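Local coordinates for citrate synthase (Metallosphaera sedula, PDB 6ABW), which probably catalyses the condensation of oxaloacetate with acetyl-CoA and water to give citrate and CoA in the tricarboxylic acid cycle, at residues Q240-F254 against K299-G311. Sequence-based numbering, arbitrary orientation.
Sequences QFVEIGEPDMTESWF and KYFEIAQKLEELG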
loop_
_atom_site.group_PDB
_atom_site.type_symbol
_atom_site.label_atom_id
_atom_site.label_comp_id
_atom_site.label_asym_id
_atom_site.label_seq_id
_atom_site.Cartn_x
_atom_site.Cartn_y
_atom_site.Cartn_z
ATOM N N GLN A 240 -10.820 -22.322 16.115
ATOM C CA GLN A 240 -11.180 -22.957 17.370
ATOM C C GLN A 240 -12.299 -23.981 17.211
ATOM O O GLN A 240 -12.185 -25.109 17.718
ATOM C CB GLN A 240 -11.630 -21.930 18.396
ATOM C CG GLN A 240 -10.554 -20.926 18.712
ATOM C CD GLN A 240 -11.091 -19.823 19.625
ATOM O OE1 GLN A 240 -10.470 -19.539 20.664
ATOM N NE2 GLN A 240 -12.202 -19.149 19.209
ATOM N N PHE A 241 -13.321 -23.656 16.453
ATOM C CA PHE A 241 -14.462 -24.544 16.234
ATOM C C PHE A 241 -14.055 -25.767 15.419
ATOM O O PHE A 241 -14.505 -26.898 15.659
ATOM C CB PHE A 241 -15.659 -23.875 15.568
ATOM C CG PHE A 241 -15.979 -22.476 16.056
ATOM C CD1 PHE A 241 -15.800 -22.102 17.407
ATOM C CD2 PHE A 241 -16.412 -21.513 15.178
ATOM C CE1 PHE A 241 -16.049 -20.806 17.838
ATOM C CE2 PHE A 241 -16.684 -20.223 15.593
ATOM C CZ PHE A 241 -16.512 -19.846 16.924
ATOM N N VAL A 242 -13.197 -25.537 14.450
ATOM C CA VAL A 242 -12.701 -26.615 13.629
ATOM C C VAL A 242 -11.883 -27.629 14.443
ATOM O O VAL A 242 -12.100 -28.831 14.325
ATOM C CB VAL A 242 -11.859 -26.091 12.475
ATOM C CG1 VAL A 242 -11.237 -27.269 11.671
ATOM C CG2 VAL A 242 -12.698 -25.196 11.582
ATOM N N GLU A 243 -11.064 -27.128 15.334
ATOM C CA GLU A 243 -10.259 -27.941 16.202
ATOM C C GLU A 243 -11.120 -28.761 17.185
ATOM O O GLU A 243 -10.815 -29.920 17.495
ATOM C CB GLU A 243 -9.304 -27.003 16.938
ATOM C CG GLU A 243 -8.286 -27.621 17.881
ATOM C CD GLU A 243 -7.229 -26.581 18.228
ATOM O OE1 GLU A 243 -6.577 -26.074 17.277
ATOM O OE2 GLU A 243 -7.114 -26.201 19.409
ATOM N N ILE A 244 -12.165 -28.143 17.690
ATOM C CA ILE A 244 -13.124 -28.839 18.569
ATOM C C ILE A 244 -13.821 -29.971 17.781
ATOM O O ILE A 244 -13.885 -31.119 18.276
ATOM C CB ILE A 244 -14.121 -27.856 19.203
ATOM C CG1 ILE A 244 -13.402 -26.916 20.147
ATOM C CG2 ILE A 244 -15.243 -28.602 19.916
ATOM C CD1 ILE A 244 -14.186 -25.680 20.469
ATOM N N GLY A 245 -14.269 -29.706 16.558
ATOM C CA GLY A 245 -14.751 -30.765 15.682
ATOM C C GLY A 245 -16.167 -31.195 15.871
ATOM O O GLY A 245 -16.916 -31.257 14.917
ATOM N N GLU A 246 -16.588 -31.455 17.107
ATOM C CA GLU A 246 -17.946 -31.959 17.438
ATOM C C GLU A 246 -18.440 -31.264 18.719
ATOM O O GLU A 246 -17.610 -31.025 19.612
ATOM C CB GLU A 246 -17.905 -33.460 17.719
ATOM C CG GLU A 246 -17.404 -34.309 16.575
ATOM C CD GLU A 246 -18.365 -34.326 15.384
ATOM O OE1 GLU A 246 -19.556 -34.024 15.600
ATOM O OE2 GLU A 246 -17.949 -34.643 14.221
ATOM N N PRO A 247 -19.718 -30.896 18.776
ATOM C CA PRO A 247 -20.206 -30.145 19.932
ATOM C C PRO A 247 -19.950 -30.760 21.323
ATOM O O PRO A 247 -19.659 -30.043 22.314
ATOM C CB PRO A 247 -21.732 -30.082 19.706
ATOM C CG PRO A 247 -21.864 -30.146 18.224
ATOM C CD PRO A 247 -20.785 -31.065 17.754
ATOM N N ASP A 248 -20.056 -32.079 21.377
ATOM C CA ASP A 248 -19.785 -32.809 22.650
ATOM C C ASP A 248 -18.316 -32.758 23.110
ATOM O O ASP A 248 -17.997 -33.207 24.227
ATOM C CB ASP A 248 -20.267 -34.287 22.558
ATOM C CG ASP A 248 -21.793 -34.416 22.360
ATOM O OD1 ASP A 248 -22.545 -33.428 22.659
ATOM O OD2 ASP A 248 -22.236 -35.526 21.880
ATOM N N MET A 249 -17.425 -32.201 22.287
ATOM C CA MET A 249 -16.038 -32.016 22.654
ATOM C C MET A 249 -15.693 -30.631 23.159
ATOM O O MET A 249 -14.524 -30.383 23.466
ATOM C CB MET A 249 -15.150 -32.264 21.438
ATOM C CG MET A 249 -15.412 -33.519 20.691
ATOM S SD MET A 249 -14.675 -34.889 21.545
ATOM C CE MET A 249 -16.162 -35.842 21.580
ATOM N N THR A 250 -16.654 -29.695 23.112
ATOM C CA THR A 250 -16.362 -28.287 23.429
ATOM C C THR A 250 -15.896 -28.067 24.840
ATOM O O THR A 250 -14.929 -27.361 25.076
ATOM C CB THR A 250 -17.584 -27.393 23.088
ATOM O OG1 THR A 250 -18.007 -27.691 21.744
ATOM C CG2 THR A 250 -17.199 -25.932 23.161
ATOM N N GLU A 251 -16.602 -28.636 25.800
ATOM C CA GLU A 251 -16.229 -28.447 27.205
ATOM C C GLU A 251 -14.826 -28.894 27.507
ATOM O O GLU A 251 -14.075 -28.199 28.189
ATOM C CB GLU A 251 -17.177 -29.195 28.142
ATOM C CG GLU A 251 -18.444 -28.414 28.354
ATOM C CD GLU A 251 -19.444 -29.023 29.378
ATOM O OE1 GLU A 251 -19.083 -29.970 30.194
ATOM O OE2 GLU A 251 -20.586 -28.446 29.361
ATOM N N SER A 252 -14.449 -30.049 26.956
ATOM C CA SER A 252 -13.097 -30.561 27.135
ATOM C C SER A 252 -12.016 -29.656 26.527
ATOM O O SER A 252 -11.005 -29.371 27.202
ATOM C CB SER A 252 -12.962 -32.027 26.619
ATOM O OG SER A 252 -11.606 -32.430 26.598
ATOM N N TRP A 253 -12.239 -29.187 25.295
ATOM C CA TRP A 253 -11.355 -28.246 24.680
ATOM C C TRP A 253 -11.212 -26.972 25.548
ATOM O O TRP A 253 -10.103 -26.468 25.723
ATOM C CB TRP A 253 -11.839 -27.906 23.294
ATOM C CG TRP A 253 -10.980 -26.969 22.508
ATOM C CD1 TRP A 253 -10.057 -27.303 21.555
ATOM C CD2 TRP A 253 -11.034 -25.532 22.544
ATOM N NE1 TRP A 253 -9.469 -26.158 21.061
ATOM C CE2 TRP A 253 -10.074 -25.062 21.636
ATOM C CE3 TRP A 253 -11.807 -24.589 23.284
ATOM C CZ2 TRP A 253 -9.874 -23.707 21.396
ATOM C CZ3 TRP A 253 -11.592 -23.234 23.055
ATOM C CH2 TRP A 253 -10.618 -22.791 22.139
ATOM N N PHE A 254 -12.326 -26.483 26.017
ATOM C CA PHE A 254 -12.343 -25.218 26.828
ATOM C C PHE A 254 -11.581 -25.489 28.140
ATOM O O PHE A 254 -10.737 -24.673 28.532
ATOM C CB PHE A 254 -13.765 -24.785 27.145
ATOM C CG PHE A 254 -13.872 -23.414 27.793
ATOM C CD1 PHE A 254 -13.904 -22.246 27.040
ATOM C CD2 PHE A 254 -14.023 -23.295 29.148
ATOM C CE1 PHE A 254 -14.013 -20.963 27.680
ATOM C CE2 PHE A 254 -14.186 -22.051 29.759
ATOM C CZ PHE A 254 -14.161 -20.888 29.021
ATOM N N LYS A 299 -23.060 -27.901 12.846
ATOM C CA LYS A 299 -22.147 -28.371 13.839
ATOM C C LYS A 299 -21.269 -27.216 14.380
ATOM O O LYS A 299 -21.084 -27.064 15.626
ATOM C CB LYS A 299 -21.318 -29.469 13.172
ATOM C CG LYS A 299 -20.406 -30.291 14.007
ATOM C CD LYS A 299 -19.572 -31.233 13.131
ATOM C CE LYS A 299 -18.512 -30.473 12.311
ATOM N NZ LYS A 299 -17.350 -31.344 11.935
ATOM N N TYR A 300 -20.739 -26.398 13.463
ATOM C CA TYR A 300 -19.891 -25.253 13.860
ATOM C C TYR A 300 -20.663 -24.200 14.620
ATOM O O TYR A 300 -20.128 -23.654 15.560
ATOM C CB TYR A 300 -19.130 -24.715 12.633
ATOM C CG TYR A 300 -18.086 -25.685 12.125
ATOM C CD1 TYR A 300 -17.200 -26.359 12.994
ATOM C CD2 TYR A 300 -18.014 -26.000 10.785
ATOM C CE1 TYR A 300 -16.265 -27.270 12.517
ATOM C CE2 TYR A 300 -17.052 -26.883 10.296
ATOM C CZ TYR A 300 -16.155 -27.480 11.167
ATOM O OH TYR A 300 -15.183 -28.349 10.732
ATOM N N PHE A 301 -21.897 -23.940 14.254
ATOM C CA PHE A 301 -22.771 -23.004 14.912
ATOM C C PHE A 301 -23.046 -23.508 16.330
ATOM O O PHE A 301 -22.926 -22.763 17.276
ATOM C CB PHE A 301 -24.106 -22.762 14.185
ATOM C CG PHE A 301 -25.051 -21.888 14.955
ATOM C CD1 PHE A 301 -24.829 -20.524 15.058
ATOM C CD2 PHE A 301 -26.131 -22.429 15.645
ATOM C CE1 PHE A 301 -25.680 -19.672 15.769
ATOM C CE2 PHE A 301 -26.960 -21.597 16.438
ATOM C CZ PHE A 301 -26.743 -20.219 16.481
ATOM N N GLU A 302 -23.267 -24.821 16.457
ATOM C CA GLU A 302 -23.520 -25.433 17.784
ATOM C C GLU A 302 -22.300 -25.384 18.644
ATOM O O GLU A 302 -22.395 -25.109 19.815
ATOM C CB GLU A 302 -24.010 -26.882 17.629
ATOM C CG GLU A 302 -25.393 -26.900 16.972
ATOM C CD GLU A 302 -26.069 -28.282 16.922
ATOM O OE1 GLU A 302 -25.449 -29.267 17.431
ATOM O OE2 GLU A 302 -27.217 -28.372 16.356
ATOM N N ILE A 303 -21.124 -25.622 18.070
ATOM C CA ILE A 303 -19.883 -25.492 18.845
ATOM C C ILE A 303 -19.673 -24.032 19.280
ATOM O O ILE A 303 -19.341 -23.754 20.420
ATOM C CB ILE A 303 -18.666 -25.965 18.048
ATOM C CG1 ILE A 303 -18.717 -27.490 17.838
ATOM C CG2 ILE A 303 -17.402 -25.545 18.776
ATOM C CD1 ILE A 303 -17.911 -27.928 16.633
ATOM N N ALA A 304 -19.876 -23.090 18.346
ATOM C CA ALA A 304 -19.703 -21.655 18.695
ATOM C C ALA A 304 -20.638 -21.234 19.807
ATOM O O ALA A 304 -20.217 -20.543 20.746
ATOM C CB ALA A 304 -20.021 -20.789 17.486
ATOM N N GLN A 305 -21.882 -21.683 19.717
ATOM C CA GLN A 305 -22.863 -21.307 20.731
ATOM C C GLN A 305 -22.458 -21.842 22.152
ATOM O O GLN A 305 -22.566 -21.131 23.161
ATOM C CB GLN A 305 -24.298 -21.688 20.302
ATOM C CG GLN A 305 -25.350 -21.319 21.335
ATOM C CD GLN A 305 -26.715 -20.909 20.732
ATOM O OE1 GLN A 305 -27.355 -19.963 21.218
ATOM N NE2 GLN A 305 -27.120 -21.581 19.661
ATOM N N LYS A 306 -21.963 -23.057 22.200
ATOM C CA LYS A 306 -21.501 -23.640 23.470
ATOM C C LYS A 306 -20.268 -22.908 23.996
ATOM O O LYS A 306 -20.170 -22.595 25.201
ATOM C CB LYS A 306 -21.149 -25.109 23.253
ATOM C CG LYS A 306 -20.781 -25.840 24.526
ATOM C CD LYS A 306 -21.726 -25.589 25.739
ATOM C CE LYS A 306 -21.279 -26.431 26.940
ATOM N NZ LYS A 306 -22.341 -26.450 27.991
ATOM N N LEU A 307 -19.316 -22.595 23.107
ATOM C CA LEU A 307 -18.159 -21.755 23.529
ATOM C C LEU A 307 -18.547 -20.388 24.001
ATOM O O LEU A 307 -17.949 -19.812 24.970
ATOM C CB LEU A 307 -17.135 -21.618 22.408
ATOM C CG LEU A 307 -16.006 -22.556 22.312
ATOM C CD1 LEU A 307 -15.092 -22.126 21.143
ATOM C CD2 LEU A 307 -15.235 -22.685 23.653
ATOM N N GLU A 308 -19.553 -19.799 23.373
ATOM C CA GLU A 308 -19.989 -18.497 23.817
ATOM C C GLU A 308 -20.494 -18.575 25.262
ATOM O O GLU A 308 -20.200 -17.720 26.102
ATOM C CB GLU A 308 -21.147 -18.011 22.896
ATOM C CG GLU A 308 -21.725 -16.640 23.327
ATOM C CD GLU A 308 -22.989 -16.215 22.568
ATOM O OE1 GLU A 308 -23.612 -16.966 21.774
ATOM O OE2 GLU A 308 -23.373 -15.087 22.837
ATOM N N GLU A 309 -21.265 -19.606 25.546
ATOM C CA GLU A 309 -21.824 -19.796 26.904
ATOM C C GLU A 309 -20.706 -19.977 27.924
ATOM O O GLU A 309 -20.653 -19.331 28.982
ATOM C CB GLU A 309 -22.733 -21.049 26.962
ATOM C CG GLU A 309 -23.395 -21.183 28.325
ATOM C CD GLU A 309 -24.595 -22.129 28.358
ATOM O OE1 GLU A 309 -24.394 -23.348 28.067
ATOM O OE2 GLU A 309 -25.726 -21.663 28.726
ATOM N N LEU A 310 -19.804 -20.888 27.597
ATOM C CA LEU A 310 -18.595 -21.095 28.472
ATOM C C LEU A 310 -17.788 -19.816 28.647
ATOM O O LEU A 310 -17.380 -19.438 29.772
ATOM C CB LEU A 310 -17.698 -22.211 27.925
ATOM C CG LEU A 310 -18.350 -23.600 27.831
ATOM C CD1 LEU A 310 -17.440 -24.592 27.130
ATOM C CD2 LEU A 310 -18.713 -24.119 29.196
ATOM N N GLY A 311 -17.536 -19.105 27.533
ATOM C CA GLY A 311 -16.790 -17.865 27.596
ATOM C C GLY A 311 -17.432 -16.740 28.397
ATOM O O GLY A 311 -16.731 -16.063 29.165
HETATM O O HOH W 1 -13.731 -29.825 12.278
#
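L307 packs into a hole formed by F241, I244, T250 and W253. Its two methyls split the work. CD1 meets the F241 ring at its edge, near the ring plane, and reaches I244 CD1 tip to tip at 3.7 Å. CD2 touches both W253 CZ3 and F254 CD1. F241 is itself a knob among Y300, I303, A304 and L307, with A304 CB over one face of its ring. I303 continues the apolar layer: its CG2 touches I244 CD1 at 3.6 Å, and its CG1 lies against P247. At the far end, L310 CB stands over the centre of the F254 ring, 3.7 Å from the centroid, in a CH-pi contact. F254 has CG anti to the backbone N (chi1 -172°), which lays the ring over L310 and beside L307. An alanine in place of F254 would probably leave L310 CB without its aromatic face and open a gap beside L307 CD2. T250 turns CG2 into this layer, while OG1 bonds back to P247 O, 2.9 Å away. That carbonyl also accepts from T250 N, on the same face.

The outer side is polar and looser. K306 NZ reaches E251 OE2 at 3.0 Å, on the anti lone pair, in a salt bridge; E309 is a longer partner. K299, bent partway along its chain, gives a weak hydrogen bond to G245 O. A water links Y300 OH to V242 O.

Q240 OE1 bonds M266 N, next to the acetyl-CoA-binding residue L265, so the contact borders the acetyl-CoA site. Helix 233-244, the turn and helix 250-260 thus pack on one side of helix 295-315. The short segment 240-244 runs steeply across 299-311, at 106°, and 250-254 crosses it less steeply. Helix 325-335 adds V330 and F326 beside F241.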